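Local atomic coordinates of nigerythrin (PDB entry 1YUZ), a protein that shows NADH peroxidase activity in vitro and carries a diiron centre and a rubredoxin-like iron site in each subunit of its homodimer. Residues 52-57 against 64-69. Numbering follows the deposited sequence. Where two conformers were deposited one is given.
Sequences KAAREQ and RLFEAT
R55 and E67 join the two helices through a two-pronged salt bridge in which the guanidinium presents its NE side to the carboxylate. NE of R55 donates to OE2 of E67 at 2.8 Å, with an N-H...O angle of 167°. NH2 of R55 reaches OE1 of E67 at 3.0 Å. Both oxygens are met on their syn side and lie close to the guanidinium plane; the two flat groups are twisted 31° from each other, and the side chains cross at about a right angle. Two bonds, one to each oxygen, limit rotation of both groups. Arginine suits this exposed position because its chain, extended from CG to NE, carries the charge across to the neighbouring helix, and glutamate offers two oxygens to match two N-H groups.

The aliphatic part of R64 adds a looser touch, its CG lying 3.7 Å from NH2 of R55. The length of this arginine lets its charge go elsewhere, to E60, the carbonyl oxygen of D169 and the C-terminal O of Y202, which probably eases repulsion between the like charges.

Apolar contact occupies the buried side. CB of A54 meets the edge of the F66 ring, 4.3 Å from CD1; the small methyl leaves room for the broad ring, which also packs edge-to-face with F50.

The axes of 52-56 and 64-69 run antiparallel (168°) and come within 9.4 Å, in helices 29-56 and 60-87, consecutive members of the ferritin-like four-helix bundle joined by a short turn. The F66 side chain, about 10 Å from the ferrous ion, also touches helix 104-132 and Y156 of helix 136-161.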
# COMPACT_ATOMS: atom_id res chain seq x y z
N LYS B 52 8.53 -17.86 -6.16
CA LYS B 52 8.93 -19.23 -5.91
C LYS B 52 8.58 -19.63 -4.48
O LYS B 52 8.08 -20.72 -4.23
CB LYS B 52 10.42 -19.40 -6.16
CG LYS B 52 10.94 -20.82 -5.99
CD LYS B 52 12.36 -20.95 -6.51
CE LYS B 52 12.95 -22.31 -6.21
NZ LYS B 52 13.15 -22.50 -4.74
N ALA B 53 8.83 -18.72 -3.54
CA ALA B 53 8.53 -18.99 -2.14
C ALA B 53 7.02 -19.10 -1.92
O ALA B 53 6.56 -19.97 -1.19
CB ALA B 53 9.11 -17.89 -1.26
N ALA B 54 6.26 -18.22 -2.56
CA ALA B 54 4.80 -18.23 -2.42
C ALA B 54 4.23 -19.58 -2.86
O ALA B 54 3.36 -20.14 -2.19
CB ALA B 54 4.18 -17.11 -3.25
N ARG B 55 4.73 -20.11 -3.97
CA ARG B 55 4.25 -21.40 -4.45
C ARG B 55 4.56 -22.50 -3.45
O ARG B 55 3.72 -23.36 -3.18
CB ARG B 55 4.87 -21.73 -5.82
CG ARG B 55 4.25 -20.93 -6.96
CD ARG B 55 4.86 -21.26 -8.31
NE ARG B 55 4.24 -20.46 -9.37
CZ ARG B 55 3.01 -20.65 -9.83
NH1 ARG B 55 2.25 -21.62 -9.33
NH2 ARG B 55 2.53 -19.85 -10.77
N GLU B 56 5.77 -22.48 -2.90
CA GLU B 56 6.16 -23.49 -1.93
C GLU B 56 5.29 -23.38 -0.68
O GLU B 56 4.96 -24.38 -0.05
CB GLU B 56 7.63 -23.30 -1.53
CG GLU B 56 8.60 -23.29 -2.68
CD GLU B 56 10.02 -23.04 -2.23
OE1 GLU B 56 10.24 -22.07 -1.47
OE2 GLU B 56 10.93 -23.80 -2.64
N GLN B 57 4.91 -22.15 -0.35
CA GLN B 57 4.10 -21.91 0.84
C GLN B 57 2.60 -22.14 0.63
O GLN B 57 1.81 -21.95 1.54
CB GLN B 57 4.35 -20.49 1.35
CG GLN B 57 5.75 -20.29 1.92
CD GLN B 57 6.01 -18.87 2.38
OE1 GLN B 57 5.17 -18.25 3.04
NE2 GLN B 57 7.19 -18.34 2.06
N ARG B 64 1.44 -16.02 -8.57
CA ARG B 64 1.15 -15.50 -9.90
C ARG B 64 1.23 -13.98 -9.91
O ARG B 64 1.65 -13.39 -10.91
CB ARG B 64 -0.23 -15.97 -10.37
CG ARG B 64 -0.27 -17.45 -10.73
CD ARG B 64 -1.58 -17.85 -11.41
NE ARG B 64 -2.70 -18.01 -10.48
CZ ARG B 64 -3.71 -17.16 -10.36
NH1 ARG B 64 -3.76 -16.06 -11.11
NH2 ARG B 64 -4.68 -17.41 -9.50
N LEU B 65 0.83 -13.34 -8.82
CA LEU B 65 0.91 -11.89 -8.74
C LEU B 65 2.38 -11.46 -8.75
O LEU B 65 2.75 -10.51 -9.44
CB LEU B 65 0.22 -11.37 -7.48
CG LEU B 65 0.34 -9.85 -7.26
CD1 LEU B 65 -0.17 -9.08 -8.48
CD2 LEU B 65 -0.42 -9.46 -6.01
N PHE B 66 3.22 -12.15 -7.99
CA PHE B 66 4.64 -11.82 -7.97
C PHE B 66 5.26 -12.04 -9.35
O PHE B 66 6.11 -11.27 -9.78
CB PHE B 66 5.38 -12.66 -6.92
CG PHE B 66 5.25 -12.15 -5.51
CD1 PHE B 66 4.85 -13.01 -4.49
CD2 PHE B 66 5.54 -10.83 -5.20
CE1 PHE B 66 4.76 -12.55 -3.17
CE2 PHE B 66 5.45 -10.37 -3.89
CZ PHE B 66 5.06 -11.23 -2.88
N GLU B 67 4.83 -13.09 -10.04
CA GLU B 67 5.36 -13.38 -11.36
C GLU B 67 4.92 -12.31 -12.36
O GLU B 67 5.71 -11.87 -13.19
CB GLU B 67 4.90 -14.77 -11.80
CG GLU B 67 5.49 -15.86 -10.92
CD GLU B 67 4.82 -17.21 -11.08
OE1 GLU B 67 3.73 -17.29 -11.67
OE2 GLU B 67 5.40 -18.21 -10.59
N ALA B 68 3.67 -11.88 -12.25
CA ALA B 68 3.16 -10.85 -13.14
C ALA B 68 3.90 -9.54 -12.87
O ALA B 68 4.27 -8.82 -13.80
CB ALA B 68 1.66 -10.65 -12.92
N THR B 69 4.13 -9.23 -11.60
CA THR B 69 4.81 -7.99 -11.26
C THR B 69 6.28 -8.03 -11.68
O THR B 69 6.84 -7.02 -12.11
CB THR B 69 4.67 -7.66 -9.77
OG1 THR B 69 3.29 -7.78 -9.39
CG2 THR B 69 5.10 -6.23 -9.50